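Local coordinates for protein peptidase M3B, oligoendopeptidase F (Enterococcus faecium, PDB 2QR4) that probably hydrolyses peptide bonds in short peptides, as a zinc-dependent oligoendopeptidase of the M3B family, at residues I406-L411 against E567-E572; V420-L425 against E574-R579. All blocks are in the same frame, centred on the assembly; numbering follows the deposited sequence.

Interaction 1 (I406-L411 against E567-E572); sequences ILTEYL and EQRLNE
Arg569 supplies most of the surface buried here, reaching from helix 557-579 to Thr408 and Glu409 of helix 394-414. The two backbones are well separated: the closest CA pair, Glu409 and Arg569, lies 10.6 Å apart, and a single long side chain spans most of that distance. It can do so because the arginine is stretched out, its chain extended from CG to NE, which carries the guanidinium directly up to the facing helix. There Arg569 NH2 meets Glu409 OE1 at 3.0 Å in a salt bridge. The carboxylate oxygen lies at the guanidinium edge, and the planes of the two groups are 21° apart, nearly coplanar; even so, the N-H...O angle of 129° makes the hydrogen-bond component weak. Glu409 gets its acid group there through a bend: CG is anti to the backbone N, and a chi2 of 62° then folds the chain over. Thr408 turns its methyl to the same guanidinium, CG2 lying 3.5 Å from Arg569 NH1 in an oblique approach, while its OG1 is hydrogen-bonded to the carbonyl of Glu404 within its own helix. Beyond the two segments, Tyr428 makes a cation-pi contact with Arg569, and Leu425 of helix 418-454 packs against it. Glu409 OE2 also lies close to Glu413 OE1, a like-charge pair whose mutual repulsion the arginine would be expected to ease. The contact thus pairs the buried Arg569 with the partly exposed carboxylate of Glu409, Tyr428 being a further partner of the cation from outside it; the attraction of opposite charges probably counts for more than the directional hydrogen bond.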
loop_
_atom_site.group_PDB
_atom_site.type_symbol
_atom_site.label_atom_id
_atom_site.label_comp_id
_atom_site.label_asym_id
_atom_site.label_seq_id
_atom_site.Cartn_x
_atom_site.Cartn_y
_atom_site.Cartn_z
ATOM N N ILE A 406 2.074 42.313 11.595
ATOM C CA ILE A 406 1.780 43.673 11.987
ATOM C C ILE A 406 2.069 43.880 13.471
ATOM O O ILE A 406 2.548 44.941 13.868
ATOM C CB ILE A 406 0.339 44.053 11.613
ATOM C CG1 ILE A 406 0.212 44.155 10.089
ATOM C CG2 ILE A 406 -0.064 45.377 12.246
ATOM C CD1 ILE A 406 -1.217 44.410 9.615
ATOM N N LEU A 407 1.820 42.860 14.286
ATOM C CA LEU A 407 2.163 42.940 15.714
ATOM C C LEU A 407 3.674 42.905 15.952
ATOM O O LEU A 407 4.189 43.633 16.801
ATOM C CB LEU A 407 1.501 41.816 16.511
ATOM C CG LEU A 407 2.147 41.595 17.882
ATOM C CD1 LEU A 407 1.699 42.667 18.876
ATOM C CD2 LEU A 407 1.850 40.208 18.403
ATOM N N THR A 408 4.382 42.058 15.209
ATOM C CA THR A 408 5.843 42.040 15.289
ATOM C C THR A 408 6.445 43.408 14.987
ATOM O O THR A 408 7.258 43.922 15.750
ATOM C CB THR A 408 6.452 41.043 14.323
ATOM O OG1 THR A 408 6.015 39.723 14.669
ATOM C CG2 THR A 408 7.978 41.127 14.378
ATOM N N GLU A 409 6.044 44.000 13.870
ATOM C CA GLU A 409 6.552 45.311 13.517
ATOM C C GLU A 409 6.215 46.310 14.605
ATOM O O GLU A 409 7.061 47.117 14.997
ATOM C CB GLU A 409 5.983 45.786 12.174
ATOM C CG GLU A 409 6.446 47.190 11.758
ATOM C CD GLU A 409 7.957 47.268 11.562
ATOM O OE1 GLU A 409 8.566 46.242 11.208
ATOM O OE2 GLU A 409 8.540 48.351 11.759
ATOM N N TYR A 410 4.977 46.271 15.092
ATOM C CA TYR A 410 4.566 47.228 16.124
ATOM C C TYR A 410 5.458 47.135 17.371
ATOM O O TYR A 410 5.852 48.158 17.929
ATOM C CB TYR A 410 3.092 47.047 16.505
ATOM C CG TYR A 410 2.679 47.916 17.662
ATOM C CD1 TYR A 410 2.540 49.283 17.504
ATOM C CD2 TYR A 410 2.451 47.375 18.919
ATOM C CE1 TYR A 410 2.180 50.083 18.558
ATOM C CE2 TYR A 410 2.096 48.166 19.973
ATOM C CZ TYR A 410 1.964 49.523 19.793
ATOM O OH TYR A 410 1.599 50.335 20.850
ATOM N N LEU A 411 5.760 45.911 17.800
ATOM C CA LEU A 411 6.603 45.672 18.971
ATOM C C LEU A 411 8.003 46.248 18.744
ATOM O O LEU A 411 8.547 46.935 19.603
ATOM C CB LEU A 411 6.683 44.157 19.290
ATOM C CG LEU A 411 5.424 43.493 19.880
ATOM C CD1 LEU A 411 5.567 41.980 20.032
ATOM C CD2 LEU A 411 5.024 44.116 21.217
ATOM N N GLU A 567 16.946 39.045 6.669
ATOM C CA GLU A 567 18.321 39.509 6.756
ATOM C C GLU A 567 18.447 40.742 7.661
ATOM O O GLU A 567 19.300 40.787 8.545
ATOM C CB GLU A 567 18.890 39.786 5.354
ATOM C CG GLU A 567 20.261 40.495 5.363
ATOM C CD GLU A 567 20.900 40.638 3.976
ATOM O OE1 GLU A 567 20.170 40.878 2.989
ATOM O OE2 GLU A 567 22.139 40.515 3.873
ATOM N N GLN A 568 17.613 41.748 7.459
ATOM C CA GLN A 568 17.749 42.919 8.316
ATOM C C GLN A 568 17.468 42.620 9.788
ATOM O O GLN A 568 18.167 43.107 10.671
ATOM C CB GLN A 568 17.016 44.177 7.787
ATOM C CG GLN A 568 15.625 44.001 7.288
ATOM C CD GLN A 568 15.125 45.234 6.535
ATOM O OE1 GLN A 568 14.884 45.189 5.333
ATOM N NE2 GLN A 568 14.958 46.329 7.248
ATOM N N ARG A 569 16.488 41.775 10.065
ATOM C CA ARG A 569 16.200 41.454 11.451
ATOM C C ARG A 569 17.281 40.535 12.051
ATOM O O ARG A 569 17.635 40.649 13.217
ATOM C CB ARG A 569 14.789 40.900 11.590
ATOM C CG ARG A 569 13.707 41.946 11.175
ATOM C CD ARG A 569 12.289 41.400 11.354
ATOM N NE ARG A 569 11.319 42.464 11.232
ATOM C CZ ARG A 569 10.003 42.287 11.207
ATOM N NH1 ARG A 569 9.498 41.066 11.266
ATOM N NH2 ARG A 569 9.195 43.341 11.102
ATOM N N LEU A 570 17.840 39.671 11.223
ATOM C CA LEU A 570 18.956 38.839 11.608
ATOM C C LEU A 570 20.148 39.723 11.983
ATOM O O LEU A 570 20.726 39.570 13.069
ATOM C CB LEU A 570 19.296 37.881 10.459
ATOM C CG LEU A 570 20.562 37.025 10.522
ATOM C CD1 LEU A 570 20.622 36.312 11.850
ATOM C CD2 LEU A 570 20.553 36.024 9.379
ATOM N N ASN A 571 20.497 40.651 11.091
ATOM C CA ASN A 571 21.575 41.613 11.337
ATOM C C ASN A 571 21.369 42.427 12.622
ATOM O O ASN A 571 22.316 42.661 13.376
ATOM C CB ASN A 571 21.765 42.547 10.129
ATOM C CG ASN A 571 22.560 41.898 8.998
ATOM O OD1 ASN A 571 23.183 40.844 9.186
ATOM N ND2 ASN A 571 22.560 42.540 7.817
ATOM N N GLU A 572 20.132 42.841 12.880
ATOM C CA GLU A 572 19.815 43.591 14.100
ATOM C C GLU A 572 19.968 42.721 15.360
ATOM O O GLU A 572 20.450 43.185 16.389
ATOM C CB GLU A 572 18.411 44.224 14.031
ATOM C CG GLU A 572 17.993 44.956 15.322
ATOM C CD GLU A 572 16.566 45.505 15.288
ATOM O OE1 GLU A 572 15.832 45.258 14.298
ATOM O OE2 GLU A 572 16.179 46.198 16.259
#

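Interaction 2 (V420-L425 against E574-R579); sequences VRAYVL and EELIDR
Leu576 of helix 557-579 points its isobutyl group at segment 420-425 of helix 418-454 and divides its two methyls among three residues there. Leu576 CD1 lies 3.8 Å from Arg421 CB and, on the backbone between the neighbouring side chains, 3.9 Å from Ala422 N. The other methyl, Leu576 CD2, faces the alanine methyl, with Ala422 CB at 4.0 Å. One turn further along, Leu425 CD2 comes obliquely to Leu576 CD1 at 4.1 Å. These separations are ordinary van der Waals distances; no hydrogen bond crosses between the segments, and the side chains meet through carbon atoms. In Leu576, CG is anti to the backbone N (chi1 -152°), which sends the branch out across the interface. The closest CA pair, Ala422 and Leu576 at 7.1 Å, is consistent with the small alanine side chain letting the backbones come near. The axes of the segments 420-425 and 574-579 pass 10.2 Å apart and run roughly antiparallel, at 147° between their directions. Arg421 joins the packing through its CB alone; its guanidinium bends away at chi3 (70°), donating from NH1 to the carbonyls of Leu412 and Glu415. The hydrophobic patch thus has a charged group along its border. Around it, Ala422 also touches Leu573, while Leu425 reaches Arg569 and Glu572 on helix 557-579 and Leu412 on helix 394-414. Val424 packs on Leu412 as well, so helix 418-454 lies between helix 394-414 and the last turns of helix 557-579.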
loop_
_atom_site.group_PDB
_atom_site.type_symbol
_atom_site.label_atom_id
_atom_site.label_comp_id
_atom_site.label_asym_id
_atom_site.label_seq_id
_atom_site.Cartn_x
_atom_site.Cartn_y
_atom_site.Cartn_z
ATOM N N VAL A 420 13.623 42.155 25.423
ATOM C CA VAL A 420 12.378 42.123 24.664
ATOM C C VAL A 420 12.665 42.153 23.161
ATOM O O VAL A 420 12.245 41.254 22.439
ATOM C CB VAL A 420 11.431 43.281 25.004
ATOM C CG1 VAL A 420 10.109 43.099 24.262
ATOM C CG2 VAL A 420 11.196 43.369 26.505
ATOM N N ARG A 421 13.400 43.156 22.685
ATOM C CA ARG A 421 13.677 43.213 21.249
ATOM C C ARG A 421 14.274 41.899 20.748
ATOM O O ARG A 421 13.848 41.381 19.719
ATOM C CB ARG A 421 14.579 44.392 20.875
ATOM C CG ARG A 421 13.969 45.744 21.171
ATOM C CD ARG A 421 14.825 46.876 20.617
ATOM N NE ARG A 421 14.779 46.904 19.158
ATOM C CZ ARG A 421 13.766 47.419 18.474
ATOM N NH1 ARG A 421 12.731 47.930 19.127
ATOM N NH2 ARG A 421 13.780 47.408 17.145
ATOM N N ALA A 422 15.250 41.355 21.474
ATOM C CA ALA A 422 15.884 40.101 21.062
ATOM C C ALA A 422 14.852 38.992 20.934
ATOM O O ALA A 422 14.847 38.241 19.946
ATOM C CB ALA A 422 16.990 39.691 22.032
ATOM N N TYR A 423 13.966 38.901 21.923
ATOM C CA TYR A 423 12.972 37.845 21.914
ATOM C C TYR A 423 12.114 37.921 20.663
ATOM O O TYR A 423 11.898 36.904 20.001
ATOM C CB TYR A 423 12.063 37.865 23.154
ATOM C CG TYR A 423 11.104 36.695 23.134
ATOM C CD1 TYR A 423 9.808 36.833 22.641
ATOM C CD2 TYR A 423 11.525 35.434 23.545
ATOM C CE1 TYR A 423 8.943 35.751 22.595
ATOM C CE2 TYR A 423 10.681 34.348 23.500
ATOM C CZ TYR A 423 9.393 34.503 23.026
ATOM O OH TYR A 423 8.562 33.395 22.990
ATOM N N VAL A 424 11.624 39.112 20.320
ATOM C CA VAL A 424 10.741 39.185 19.161
ATOM C C VAL A 424 11.464 39.058 17.814
ATOM O O VAL A 424 10.941 38.469 16.868
ATOM C CB VAL A 424 9.686 40.325 19.252
ATOM C CG1 VAL A 424 9.874 41.166 20.498
ATOM C CG2 VAL A 424 9.606 41.133 17.975
ATOM N N LEU A 425 12.694 39.544 17.749
ATOM C CA LEU A 425 13.515 39.347 16.568
ATOM C C LEU A 425 13.692 37.851 16.297
ATOM O O LEU A 425 13.467 37.369 15.181
ATOM C CB LEU A 425 14.876 40.007 16.772
ATOM C CG LEU A 425 15.214 41.332 16.080
ATOM C CD1 LEU A 425 14.068 41.933 15.290
ATOM C CD2 LEU A 425 15.789 42.331 17.075
ATOM N N GLU A 574 22.025 40.056 15.747
ATOM C CA GLU A 574 23.459 39.931 15.961
ATOM C C GLU A 574 24.055 41.155 16.656
ATOM O O GLU A 574 24.820 41.016 17.608
ATOM C CB GLU A 574 24.179 39.695 14.639
ATOM C CG GLU A 574 23.921 38.340 14.042
ATOM C CD GLU A 574 24.479 38.222 12.653
ATOM O OE1 GLU A 574 25.157 39.170 12.216
ATOM O OE2 GLU A 574 24.238 37.188 11.996
ATOM N N GLU A 575 23.712 42.349 16.177
ATOM C CA GLU A 575 24.265 43.574 16.757
ATOM C C GLU A 575 23.799 43.706 18.195
ATOM O O GLU A 575 24.530 44.164 19.072
ATOM C CB GLU A 575 23.860 44.814 15.950
ATOM C CG GLU A 575 24.490 44.889 14.558
ATOM C CD GLU A 575 23.801 45.900 13.636
ATOM O OE1 GLU A 575 22.822 46.566 14.062
ATOM O OE2 GLU A 575 24.249 46.029 12.475
ATOM N N LEU A 576 22.571 43.284 18.435
ATOM C CA LEU A 576 22.027 43.324 19.764
ATOM C C LEU A 576 22.829 42.376 20.663
ATOM O O LEU A 576 23.259 42.755 21.748
ATOM C CB LEU A 576 20.559 42.930 19.699
ATOM C CG LEU A 576 19.617 43.485 20.751
ATOM C CD1 LEU A 576 18.213 43.519 20.179
ATOM C CD2 LEU A 576 19.682 42.620 22.011
ATOM N N ILE A 577 23.055 41.151 20.197
ATOM C CA ILE A 577 23.841 40.175 20.957
ATOM C C ILE A 577 25.255 40.680 21.269
ATOM O O ILE A 577 25.835 40.330 22.294
ATOM C CB ILE A 577 23.950 38.811 20.220
ATOM C CG1 ILE A 577 22.569 38.165 20.042
ATOM C CG2 ILE A 577 24.907 37.879 20.953
ATOM C CD1 ILE A 577 21.794 38.011 21.330
ATOM N N ASP A 578 25.813 41.499 20.388
ATOM C CA ASP A 578 27.187 41.955 20.569
ATOM C C ASP A 578 27.287 43.022 21.640
ATOM O O ASP A 578 28.244 43.042 22.412
ATOM C CB ASP A 578 27.786 42.431 19.241
ATOM C CG ASP A 578 28.140 41.273 18.326
ATOM O OD1 ASP A 578 28.366 40.168 18.856
ATOM O OD2 ASP A 578 28.185 41.449 17.089
ATOM N N ARG A 579 26.292 43.902 21.691
ATOM C CA ARG A 579 26.244 44.940 22.707
ATOM C C ARG A 579 26.077 44.376 24.119
ATOM O O ARG A 579 26.726 44.843 25.053
ATOM C CB ARG A 579 25.119 45.928 22.410
ATOM C CG ARG A 579 25.390 46.843 21.235
ATOM C CD ARG A 579 24.499 48.084 21.282
ATOM N NE ARG A 579 24.383 48.706 19.966
ATOM C CZ ARG A 579 23.507 48.331 19.038
ATOM N NH1 ARG A 579 22.655 47.338 19.284
ATOM N NH2 ARG A 579 23.479 48.949 17.863
#

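How the interactions relate
The centres of interactions 1 and 2 are 10 Å apart, and both draw on helix 557-579, the last helix of the chain. Along the sequence their segments alternate: 406-411 and 420-425 come from the successive helices 394-414 and 418-454, followed much later by 567-572 and 574-579. The two contacts also meet directly, since Glu572 OE2 forms a salt bridge with Arg421 NH2 at 2.8 Å, and Thr408 CG2 packs on Val424 CG2 at 3.9 Å. Their centres lie about 25 and 31 Å from the centre of the chain, on the same side. The C-terminal helix is thereby joined, at points about two turns apart, to two helices far back in the sequence.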